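Side-chain contacts in 455aa long hypothetical phospho-sugar mutase (Sulfolobus tokodaii, PDB 2F7L), which interconverts the 6-phosphates and 1-phosphates of glucosamine and galactosamine, a step in making UDP-N-acetylglucosamine and UDP-N-acetylgalactosamine: residues L24-A29 with N122-L127; K55-G60 with G90-T95; G105-V108 with I114-R117; D311-V316 with Q337-G342. One frame throughout, in Å; residues are numbered along the deposited sequence.

Interaction 1. Residues L24-A29 with N122-L127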
loop_
_atom_site.group_PDB
_atom_site.type_symbol
_atom_site.label_atom_id
_atom_site.label_comp_id
_atom_site.label_asym_id
_atom_site.label_seq_id
_atom_site.Cartn_x
_atom_site.Cartn_y
_atom_site.Cartn_z
ATOM N N LEU A 24 -15.031 20.211 -1.602
ATOM C CA LEU A 24 -16.444 20.334 -1.880
ATOM C C LEU A 24 -16.714 20.099 -3.380
ATOM O O LEU A 24 -17.669 19.392 -3.744
ATOM C CB LEU A 24 -16.978 21.709 -1.454
ATOM C CG LEU A 24 -18.434 21.953 -1.885
ATOM C CD1 LEU A 24 -19.341 20.883 -1.286
ATOM C CD2 LEU A 24 -18.868 23.336 -1.472
ATOM N N LYS A 25 -15.878 20.679 -4.242
ATOM C CA LYS A 25 -16.055 20.525 -5.687
ATOM C C LYS A 25 -15.757 19.097 -6.141
ATOM O O LYS A 25 -16.512 18.505 -6.940
ATOM C CB LYS A 25 -15.151 21.512 -6.430
ATOM C CG LYS A 25 -15.565 21.837 -7.862
ATOM C CD LYS A 25 -15.008 23.195 -8.222
ATOM C CE LYS A 25 -14.304 23.172 -9.559
ATOM N NZ LYS A 25 -13.820 24.519 -9.981
ATOM N N LEU A 26 -14.656 18.561 -5.619
ATOM C CA LEU A 26 -14.224 17.210 -5.923
ATOM C C LEU A 26 -15.328 16.199 -5.556
ATOM O O LEU A 26 -15.434 15.149 -6.175
ATOM C CB LEU A 26 -12.932 16.923 -5.154
ATOM C CG LEU A 26 -11.988 15.784 -5.568
ATOM C CD1 LEU A 26 -12.044 14.688 -4.540
ATOM C CD2 LEU A 26 -12.346 15.248 -6.954
ATOM N N SER A 27 -16.158 16.550 -4.568
ATOM C CA SER A 27 -17.268 15.725 -4.081
ATOM C C SER A 27 -18.509 15.719 -4.960
ATOM O O SER A 27 -19.253 14.742 -4.968
ATOM C CB SER A 27 -17.699 16.195 -2.698
ATOM O OG SER A 27 -16.692 15.910 -1.755
ATOM N N LYS A 28 -18.764 16.834 -5.645
ATOM C CA LYS A 28 -19.909 16.935 -6.542
ATOM C C LYS A 28 -19.519 16.110 -7.770
ATOM O O LYS A 28 -20.357 15.457 -8.406
ATOM C CB LYS A 28 -20.135 18.378 -7.008
ATOM C CG LYS A 28 -19.967 19.471 -5.984
ATOM C CD LYS A 28 -21.279 19.877 -5.380
ATOM C CE LYS A 28 -21.393 21.383 -5.318
ATOM N NZ LYS A 28 -21.698 21.999 -6.631
ATOM N N ALA A 29 -18.233 16.175 -8.108
ATOM C CA ALA A 29 -17.709 15.449 -9.254
ATOM C C ALA A 29 -17.785 13.952 -8.988
ATOM O O ALA A 29 -18.306 13.208 -9.810
ATOM C CB ALA A 29 -16.261 15.871 -9.531
ATOM N N ASN A 122 -9.984 10.478 -14.769
ATOM C CA ASN A 122 -10.132 11.478 -15.812
ATOM C C ASN A 122 -11.576 11.913 -15.936
ATOM O O ASN A 122 -11.854 13.095 -16.153
ATOM C CB ASN A 122 -9.666 10.928 -17.157
ATOM C CG ASN A 122 -8.190 10.572 -17.178
ATOM O OD1 ASN A 122 -7.773 9.781 -18.011
ATOM N ND2 ASN A 122 -7.391 11.162 -16.280
ATOM N N GLU A 123 -12.501 10.968 -15.828
ATOM C CA GLU A 123 -13.903 11.341 -15.928
ATOM C C GLU A 123 -14.228 12.334 -14.809
ATOM O O GLU A 123 -14.810 13.387 -15.037
ATOM C CB GLU A 123 -14.789 10.103 -15.830
ATOM C CG GLU A 123 -14.702 9.207 -17.047
ATOM C CD GLU A 123 -15.462 7.895 -16.887
ATOM O OE1 GLU A 123 -16.437 7.849 -16.103
ATOM O OE2 GLU A 123 -15.089 6.912 -17.563
ATOM N N ILE A 124 -13.823 11.994 -13.598
ATOM C CA ILE A 124 -14.057 12.850 -12.450
ATOM C C ILE A 124 -13.371 14.197 -12.659
ATOM O O ILE A 124 -13.955 15.248 -12.399
ATOM C CB ILE A 124 -13.523 12.173 -11.155
ATOM C CG1 ILE A 124 -14.437 11.001 -10.781
ATOM C CG2 ILE A 124 -13.383 13.206 -10.035
ATOM C CD1 ILE A 124 -13.938 10.163 -9.628
ATOM N N GLU A 125 -12.126 14.144 -13.124
ATOM C CA GLU A 125 -11.338 15.340 -13.384
ATOM C C GLU A 125 -12.071 16.254 -14.386
ATOM O O GLU A 125 -12.149 17.465 -14.179
ATOM C CB GLU A 125 -9.974 14.924 -13.920
ATOM C CG GLU A 125 -8.771 15.608 -13.274
ATOM C CD GLU A 125 -7.651 14.606 -12.905
ATOM O OE1 GLU A 125 -7.419 13.649 -13.687
ATOM O OE2 GLU A 125 -7.000 14.779 -11.837
ATOM N N ASP A 126 -12.620 15.672 -15.455
ATOM C CA ASP A 126 -13.351 16.449 -16.455
ATOM C C ASP A 126 -14.564 17.096 -15.798
ATOM O O ASP A 126 -14.782 18.297 -15.946
ATOM C CB ASP A 126 -13.832 15.565 -17.615
ATOM C CG ASP A 126 -14.604 16.367 -18.675
ATOM O OD1 ASP A 126 -13.983 17.277 -19.272
ATOM O OD2 ASP A 126 -15.819 16.112 -18.906
ATOM N N LEU A 127 -15.363 16.285 -15.098
ATOM C CA LEU A 127 -16.547 16.760 -14.381
ATOM C C LEU A 127 -16.165 17.910 -13.477
ATOM O O LEU A 127 -16.799 18.959 -13.485
ATOM C CB LEU A 127 -17.152 15.637 -13.547
ATOM C CG LEU A 127 -17.712 14.531 -14.435
ATOM C CD1 LEU A 127 -18.181 13.369 -13.614
ATOM C CD2 LEU A 127 -18.847 15.107 -15.257
#
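A29 lays its CB methyl against helix 118-130, over the turn that carries I124 and L127. The two helices, part of alpha/beta/alpha domain I, pass with segment axes 8.9 Å apart and N-to-C directions at 119°. At this spacing a methyl can fill the interface, and A29 CB lies 3.7 Å from the backbone carbonyl O of I124 and 4.0 Å from its CG2. A29 CB also meets L127 CB at 4.1 Å, while the CD1 methyl of L127 stretches past it to lie 3.8 Å from A29 O. One turn back, L26 brings CD2 obliquely across to I124 CG2, 3.8 Å away. That branch of I124 is anti to its own backbone N, which turns the methyl into the interface between the helices, where it serves both L26 and A29. F128 of helix 118-130 adds a further side chain against A29. Several charged groups have partners outside the two segments: K25 forms a salt bridge with E131 and D126 one with R132, whereas E125 OE2 accepts the backbone N-H groups of L4 and F5 from the N-terminal loop. With no hydrogen bond passing between the two segments, their contact depends on the fit of aliphatic groups and on the short A29 side chain, and its chemistry is that of plain apolar packing.

Interaction 2. Residues K55-G60 with G90-T95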
loop_
_atom_site.group_PDB
_atom_site.type_symbol
_atom_site.label_atom_id
_atom_site.label_comp_id
_atom_site.label_asym_id
_atom_site.label_seq_id
_atom_site.Cartn_x
_atom_site.Cartn_y
_atom_site.Cartn_z
ATOM N N LYS A 55 -17.377 16.055 6.708
ATOM C CA LYS A 55 -18.594 16.836 6.620
ATOM C C LYS A 55 -18.712 17.485 5.223
ATOM O O LYS A 55 -19.797 17.549 4.642
ATOM C CB LYS A 55 -18.597 17.908 7.709
ATOM C CG LYS A 55 -18.473 17.360 9.122
ATOM C CD LYS A 55 -19.805 16.923 9.702
ATOM C CE LYS A 55 -19.688 15.509 10.291
ATOM N NZ LYS A 55 -18.373 15.270 11.000
ATOM N N ILE A 56 -17.595 17.954 4.686
ATOM C CA ILE A 56 -17.613 18.592 3.379
ATOM C C ILE A 56 -17.999 17.583 2.293
ATOM O O ILE A 56 -18.841 17.877 1.442
ATOM C CB ILE A 56 -16.225 19.238 3.025
ATOM C CG1 ILE A 56 -15.825 20.292 4.078
ATOM C CG2 ILE A 56 -16.295 19.882 1.641
ATOM C CD1 ILE A 56 -16.729 21.530 4.136
ATOM N N VAL A 57 -17.389 16.401 2.338
ATOM C CA VAL A 57 -17.666 15.354 1.374
ATOM C C VAL A 57 -19.146 14.962 1.403
ATOM O O VAL A 57 -19.803 14.908 0.354
ATOM C CB VAL A 57 -16.753 14.082 1.634
ATOM C CG1 VAL A 57 -17.307 12.848 0.886
ATOM C CG2 VAL A 57 -15.299 14.361 1.183
ATOM N N GLU A 58 -19.664 14.689 2.602
ATOM C CA GLU A 58 -21.064 14.307 2.784
ATOM C C GLU A 58 -21.999 15.390 2.264
ATOM O O GLU A 58 -23.001 15.100 1.571
ATOM C CB GLU A 58 -21.338 14.020 4.256
ATOM C CG GLU A 58 -20.626 12.766 4.694
ATOM C CD GLU A 58 -20.725 12.459 6.179
ATOM O OE1 GLU A 58 -20.210 11.379 6.534
ATOM O OE2 GLU A 58 -21.287 13.263 6.971
ATOM N N GLY A 59 -21.674 16.635 2.597
ATOM C CA GLY A 59 -22.468 17.742 2.109
ATOM C C GLY A 59 -22.389 17.749 0.588
ATOM O O GLY A 59 -23.398 17.914 -0.087
ATOM N N GLY A 60 -21.193 17.539 0.047
ATOM C CA GLY A 60 -21.022 17.518 -1.397
ATOM C C GLY A 60 -21.779 16.412 -2.117
ATOM O O GLY A 60 -22.396 16.643 -3.169
ATOM N N GLY A 90 -19.650 2.158 -4.195
ATOM C CA GLY A 90 -18.303 2.697 -4.144
ATOM C C GLY A 90 -18.126 3.446 -2.827
ATOM O O GLY A 90 -19.014 3.454 -1.968
ATOM N N GLY A 91 -16.980 4.084 -2.648
ATOM C CA GLY A 91 -16.771 4.833 -1.434
ATOM C C GLY A 91 -15.664 5.849 -1.595
ATOM O O GLY A 91 -14.935 5.845 -2.587
ATOM N N VAL A 92 -15.564 6.750 -0.628
ATOM C CA VAL A 92 -14.507 7.728 -0.642
ATOM C C VAL A 92 -13.904 7.790 0.766
ATOM O O VAL A 92 -14.606 7.981 1.753
ATOM C CB VAL A 92 -15.014 9.104 -1.164
ATOM C CG1 VAL A 92 -16.494 9.121 -1.183
ATOM C CG2 VAL A 92 -14.446 10.238 -0.343
ATOM N N VAL A 93 -12.594 7.561 0.833
ATOM C CA VAL A 93 -11.819 7.576 2.071
ATOM C C VAL A 93 -10.997 8.893 2.178
ATOM O O VAL A 93 -10.318 9.308 1.218
ATOM C CB VAL A 93 -10.821 6.376 2.097
ATOM C CG1 VAL A 93 -10.141 6.315 3.410
ATOM C CG2 VAL A 93 -11.519 5.092 1.812
ATOM N N ILE A 94 -11.055 9.536 3.343
ATOM C CA ILE A 94 -10.316 10.777 3.598
ATOM C C ILE A 94 -8.983 10.347 4.163
ATOM O O ILE A 94 -8.895 10.005 5.342
ATOM C CB ILE A 94 -11.033 11.690 4.651
ATOM C CG1 ILE A 94 -12.301 12.307 4.058
ATOM C CG2 ILE A 94 -10.136 12.852 5.049
ATOM C CD1 ILE A 94 -13.208 11.328 3.373
ATOM N N THR A 95 -7.948 10.384 3.325
ATOM C CA THR A 95 -6.618 9.938 3.736
ATOM C C THR A 95 -5.488 10.444 2.845
ATOM O O THR A 95 -5.694 10.756 1.668
ATOM C CB THR A 95 -6.565 8.385 3.743
ATOM O OG1 THR A 95 -5.374 7.934 4.401
ATOM C CG2 THR A 95 -6.595 7.839 2.300
#
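Helix 50-63 passes above strand 90-94 with V57 facing V92, their CA atoms 8.5 Å apart, a separation that side chains alone can span. The helix is the connecting helix of a beta-alpha-beta crossover between the parallel neighbours 39-44 and 67-73, and strand 90-94 lies beside 39-44 on its other flank. V57 directs both methyls at the sheet. Its CG1, placed anti to the backbone N (chi1 164°), meets V92 CG2 tip to tip at 4.1 Å. The other branch, CG2, comes to 4.3 Å from I94 CD1, the outer end of the isoleucine chain. V92 and I94 are two residues apart on the strand and present their side chains on the helix side, so a single valine straddles both of them. V42 and I106 from the flanking strands also touch V57, and V23 and S27 of helix 20-34 press on it from the helical layer. Beyond the strand, T95 OG1 is hydrogen-bonded to D45 OD2 and to the N of S97, the probable phosphoserine position, and the I94 side chain lies about 9 Å from that of D243, a probable magnesium ligand. The three touching side chains are all branched aliphatics and all buried; with no hydrogen bond between these two segments, the contact relies on apolar packing and exclusion of water.

Interaction 3. Residues G105-V108 with I114-R117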
loop_
_atom_site.group_PDB
_atom_site.type_symbol
_atom_site.label_atom_id
_atom_site.label_comp_id
_atom_site.label_asym_id
_atom_site.label_seq_id
_atom_site.Cartn_x
_atom_site.Cartn_y
_atom_site.Cartn_z
ATOM N N GLY A 105 -6.098 13.755 2.078
ATOM C CA GLY A 105 -6.533 13.708 0.699
ATOM C C GLY A 105 -7.802 12.926 0.440
ATOM O O GLY A 105 -8.540 12.560 1.357
ATOM N N ILE A 106 -8.070 12.655 -0.822
ATOM C CA ILE A 106 -9.264 11.935 -1.153
ATOM C C ILE A 106 -8.946 10.742 -1.991
ATOM O O ILE A 106 -8.306 10.872 -3.021
ATOM C CB ILE A 106 -10.221 12.803 -1.962
ATOM C CG1 ILE A 106 -10.598 14.057 -1.172
ATOM C CG2 ILE A 106 -11.449 12.001 -2.330
ATOM C CD1 ILE A 106 -11.513 13.793 -0.011
ATOM N N LYS A 107 -9.365 9.569 -1.538
ATOM C CA LYS A 107 -9.192 8.339 -2.303
ATOM C C LYS A 107 -10.625 7.979 -2.706
ATOM O O LYS A 107 -11.584 8.254 -1.968
ATOM C CB LYS A 107 -8.615 7.217 -1.437
ATOM C CG LYS A 107 -7.111 7.014 -1.571
ATOM C CD LYS A 107 -6.630 5.823 -0.745
ATOM C CE LYS A 107 -5.095 5.738 -0.701
ATOM N NZ LYS A 107 -4.528 4.772 0.333
ATOM N N VAL A 108 -10.803 7.415 -3.886
ATOM C CA VAL A 108 -12.149 7.020 -4.250
ATOM C C VAL A 108 -12.114 5.581 -4.721
ATOM O O VAL A 108 -11.393 5.238 -5.652
ATOM C CB VAL A 108 -12.798 7.999 -5.310
ATOM C CG1 VAL A 108 -11.823 9.096 -5.664
ATOM C CG2 VAL A 108 -13.304 7.252 -6.512
ATOM N N ILE A 114 -11.710 -1.785 -5.132
ATOM C CA ILE A 114 -10.400 -1.275 -5.472
ATOM C C ILE A 114 -10.554 0.212 -5.799
ATOM O O ILE A 114 -11.640 0.674 -6.086
ATOM C CB ILE A 114 -9.863 -2.017 -6.706
ATOM C CG1 ILE A 114 -10.157 -3.507 -6.552
ATOM C CG2 ILE A 114 -8.362 -1.778 -6.873
ATOM C CD1 ILE A 114 -9.743 -4.347 -7.735
ATOM N N GLU A 115 -9.476 0.973 -5.735
ATOM C CA GLU A 115 -9.560 2.384 -6.095
ATOM C C GLU A 115 -9.931 2.452 -7.581
ATOM O O GLU A 115 -9.644 1.533 -8.354
ATOM C CB GLU A 115 -8.216 3.049 -5.863
ATOM C CG GLU A 115 -7.175 2.051 -5.427
ATOM C CD GLU A 115 -6.920 2.076 -3.932
ATOM O OE1 GLU A 115 -6.298 1.108 -3.426
ATOM O OE2 GLU A 115 -7.321 3.071 -3.278
ATOM N N ILE A 116 -10.574 3.540 -7.982
ATOM C CA ILE A 116 -10.995 3.692 -9.370
ATOM C C ILE A 116 -9.830 3.650 -10.346
ATOM O O ILE A 116 -8.731 4.105 -10.030
ATOM C CB ILE A 116 -11.802 5.018 -9.576
ATOM C CG1 ILE A 116 -10.997 6.209 -9.042
ATOM C CG2 ILE A 116 -13.162 4.920 -8.869
ATOM C CD1 ILE A 116 -11.580 7.573 -9.348
ATOM N N ARG A 117 -10.084 3.076 -11.519
ATOM C CA ARG A 117 -9.092 2.986 -12.576
ATOM C C ARG A 117 -8.771 4.403 -13.036
ATOM O O ARG A 117 -9.536 5.329 -12.772
ATOM C CB ARG A 117 -9.645 2.180 -13.743
ATOM C CG ARG A 117 -9.666 0.681 -13.510
ATOM C CD ARG A 117 -10.597 -0.021 -14.486
ATOM N NE ARG A 117 -10.533 -1.470 -14.334
ATOM C CZ ARG A 117 -9.449 -2.197 -14.608
ATOM N NH1 ARG A 117 -8.348 -1.598 -15.044
ATOM N NH2 ARG A 117 -9.465 -3.521 -14.462
#
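V108 and I116 form the close-packed half of a contact in alpha/beta/alpha domain I, where the chain leaves strand 103-109 and loops back before helix 118-130. The loop is fastened to the strand by I116 N, which donates to V108 O over 3.0 Å, in the carbonyl plane and with an N-H...O angle of 162°. E115 CA adds a CA-H...O contact to the same oxygen. The isoleucine lies over V108: CG1 stands between backbone N and carbonyl carbon (chi1 53°), CG2 anti to the carbonyl carbon, and both meet V108 CG2, CG1 at 3.6 Å. Its CD1 end, which also lies against V108, touches I124 of the following helix. An alanine at I116 would remove CG1, CG2 and CD1 and would probably open a gap between V108 and I124. The other half is looser and polar: E115 crosses the extended K107 chain without a salt bridge, K107 NZ and E115 OE2 being 4.9 Å apart. K107 NZ is instead in salt bridges with D8, D243 and D245, the last two probable magnesium ligands. E115 OE1 has a weak hydrogen bond from Q80 NE2, and backbone E115 O a hydrogen bond from H314 NE2. Lysine and glutamate touch at K107 CD and E115 OE2, 3.8 Å apart.

Interaction 4. Residues D311-V316 with Q337-G342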
loop_
_atom_site.group_PDB
_atom_site.type_symbol
_atom_site.label_atom_id
_atom_site.label_comp_id
_atom_site.label_asym_id
_atom_site.label_seq_id
_atom_site.Cartn_x
_atom_site.Cartn_y
_atom_site.Cartn_z
ATOM N N ASP A 311 -2.785 0.038 -9.466
ATOM C CA ASP A 311 -2.540 -0.697 -10.698
ATOM C C ASP A 311 -2.326 -2.175 -10.409
ATOM O O ASP A 311 -2.911 -3.035 -11.061
ATOM C CB ASP A 311 -1.313 -0.126 -11.400
ATOM C CG ASP A 311 -1.626 1.126 -12.215
ATOM O OD1 ASP A 311 -0.736 2.021 -12.292
ATOM O OD2 ASP A 311 -2.748 1.199 -12.785
ATOM N N ILE A 312 -1.476 -2.469 -9.438
ATOM C CA ILE A 312 -1.195 -3.844 -9.066
ATOM C C ILE A 312 -2.489 -4.556 -8.694
ATOM O O ILE A 312 -2.774 -5.644 -9.192
ATOM C CB ILE A 312 -0.219 -3.901 -7.860
ATOM C CG1 ILE A 312 1.166 -3.431 -8.303
ATOM C CG2 ILE A 312 -0.196 -5.309 -7.237
ATOM C CD1 ILE A 312 2.174 -3.377 -7.172
ATOM N N ALA A 313 -3.273 -3.943 -7.812
ATOM C CA ALA A 313 -4.525 -4.549 -7.379
ATOM C C ALA A 313 -5.293 -4.993 -8.609
ATOM O O ALA A 313 -5.774 -6.118 -8.666
ATOM C CB ALA A 313 -5.345 -3.559 -6.544
ATOM N N HIS A 314 -5.384 -4.122 -9.606
ATOM C CA HIS A 314 -6.083 -4.471 -10.841
ATOM C C HIS A 314 -5.373 -5.594 -11.632
ATOM O O HIS A 314 -6.007 -6.550 -12.058
ATOM C CB HIS A 314 -6.263 -3.222 -11.709
ATOM C CG HIS A 314 -7.357 -2.311 -11.235
ATOM N ND1 HIS A 314 -8.673 -2.713 -11.138
ATOM C CD2 HIS A 314 -7.335 -1.010 -10.855
ATOM C CE1 HIS A 314 -9.413 -1.700 -10.722
ATOM N NE2 HIS A 314 -8.626 -0.654 -10.544
ATOM N N LYS A 315 -4.060 -5.493 -11.815
ATOM C CA LYS A 315 -3.334 -6.533 -12.528
ATOM C C LYS A 315 -3.499 -7.881 -11.828
ATOM O O LYS A 315 -3.694 -8.898 -12.472
ATOM C CB LYS A 315 -1.845 -6.179 -12.638
ATOM C CG LYS A 315 -1.059 -7.085 -13.581
ATOM C CD LYS A 315 0.388 -6.661 -13.716
ATOM C CE LYS A 315 1.231 -7.731 -14.399
ATOM N NZ LYS A 315 0.761 -8.043 -15.779
ATOM N N VAL A 316 -3.415 -7.911 -10.507
ATOM C CA VAL A 316 -3.600 -9.188 -9.835
ATOM C C VAL A 316 -4.988 -9.719 -10.214
ATOM O O VAL A 316 -5.115 -10.860 -10.679
ATOM C CB VAL A 316 -3.487 -9.078 -8.300
ATOM C CG1 VAL A 316 -3.692 -10.449 -7.670
ATOM C CG2 VAL A 316 -2.134 -8.557 -7.924
ATOM N N GLN A 337 -9.106 -9.975 -0.519
ATOM C CA GLN A 337 -9.346 -8.882 -1.450
ATOM C C GLN A 337 -8.099 -8.562 -2.268
ATOM O O GLN A 337 -6.987 -8.965 -1.906
ATOM C CB GLN A 337 -9.884 -7.630 -0.740
ATOM C CG GLN A 337 -9.113 -7.075 0.417
ATOM C CD GLN A 337 -9.859 -5.909 1.034
ATOM O OE1 GLN A 337 -10.826 -5.415 0.455
ATOM N NE2 GLN A 337 -9.416 -5.453 2.200
ATOM N N TYR A 338 -8.297 -7.854 -3.380
ATOM C CA TYR A 338 -7.204 -7.503 -4.274
ATOM C C TYR A 338 -6.314 -6.359 -3.820
ATOM O O TYR A 338 -5.221 -6.185 -4.361
ATOM C CB TYR A 338 -7.748 -7.185 -5.668
ATOM C CG TYR A 338 -8.325 -8.396 -6.357
ATOM C CD1 TYR A 338 -7.503 -9.476 -6.737
ATOM C CD2 TYR A 338 -9.699 -8.502 -6.569
ATOM C CE1 TYR A 338 -8.046 -10.610 -7.289
ATOM C CE2 TYR A 338 -10.243 -9.628 -7.122
ATOM C CZ TYR A 338 -9.420 -10.667 -7.471
ATOM O OH TYR A 338 -10.010 -11.777 -7.988
ATOM N N VAL A 339 -6.765 -5.590 -2.834
ATOM C CA VAL A 339 -5.985 -4.457 -2.348
ATOM C C VAL A 339 -4.975 -4.816 -1.266
ATOM O O VAL A 339 -5.034 -5.897 -0.693
ATOM C CB VAL A 339 -6.916 -3.310 -1.807
ATOM C CG1 VAL A 339 -7.746 -2.715 -2.959
ATOM C CG2 VAL A 339 -7.812 -3.832 -0.684
ATOM N N ARG A 340 -4.040 -3.908 -1.008
ATOM C CA ARG A 340 -3.035 -4.099 0.026
ATOM C C ARG A 340 -3.777 -4.089 1.347
ATOM O O ARG A 340 -4.543 -3.169 1.605
ATOM C CB ARG A 340 -2.062 -2.937 0.037
ATOM C CG ARG A 340 -1.896 -2.283 -1.283
ATOM C CD ARG A 340 -0.991 -1.132 -1.121
ATOM N NE ARG A 340 -1.726 0.122 -1.063
ATOM C CZ ARG A 340 -1.139 1.304 -0.905
ATOM N NH1 ARG A 340 0.189 1.373 -0.781
ATOM N NH2 ARG A 340 -1.872 2.408 -0.888
ATOM N N ASP A 341 -3.519 -5.080 2.199
ATOM C CA ASP A 341 -4.216 -5.187 3.474
ATOM C C ASP A 341 -3.262 -5.579 4.609
ATOM O O ASP A 341 -2.954 -6.751 4.790
ATOM C CB ASP A 341 -5.334 -6.223 3.309
ATOM C CG ASP A 341 -6.302 -6.232 4.463
ATOM O OD1 ASP A 341 -5.850 -6.275 5.630
ATOM O OD2 ASP A 341 -7.524 -6.215 4.207
ATOM N N GLY A 342 -2.812 -4.591 5.380
ATOM C CA GLY A 342 -1.881 -4.834 6.477
ATOM C C GLY A 342 -2.259 -5.867 7.534
ATOM O O GLY A 342 -1.433 -6.693 7.942
#
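The loop that leads from strand 329-332 into helix 342-356 of alpha/beta/alpha domain III packs on helix 309-318 through Y338 and V339, which meet A313 and V316. A313 sits nearest the loop, its CA 5.1 Å from that of Y338, and its CB approaches the Y338 carbonyl O to 3.4 Å. The CA of A313 makes a CA-H...O contact with that same oxygen. From the other direction A313 O lies 3.7 Å from Y338 CB, so each backbone carbonyl rests near the aliphatic part of its opposite number. The tyrosine then runs on along the helix, its CG anti to the carbonyl carbon (chi1 -67°). V316 CG1 meets the ring at its edge, near the ring plane, 4.0 Å from CD1. V339 adds a lighter touch, CG1 to A313 CB at 4.4 Å, although its CB points away from the helix and Q80 of domain I packs on it. The loop itself is braced by Q337 NE2, which gives a hydrogen bond of 2.9 Å to the anti lone pair of D341 OD2 and also bonds P77 O; the other oxygen of D341 caps helix 342-356 at M344 N. R340, next to V339, pairs with D245, a probable magnesium ligand, and with D8. Helix and loop therefore meet through apolar groups and weak CH contacts, while the loop's strong polar bonds are spent on its own shape and on links toward domain I and the probable metal site.

Interactions 1, 2 and 3 share domain I. Interactions 1 and 2 are linked through helix 20-34, whose S27 and L24 abut helix 50-63, and strands 90-94 and 103-109 are hydrogen-bonded neighbours joining interactions 2 and 3. All four contacts are mainly buried, with partial exposure at L127 and Y338 alone among the touching residues. Interactions 1 and 2, in the helical layer and between helix and sheet, rest on aliphatic side chains, without hydrogen bonds across the segments; interaction 3 adds a backbone bond and the lysine of the probable metal site. Interaction 4 belongs to domain III and meets interaction 3 across the domain boundary, where I114 packs on A313 and where K107 and R340 approach around shared aspartates.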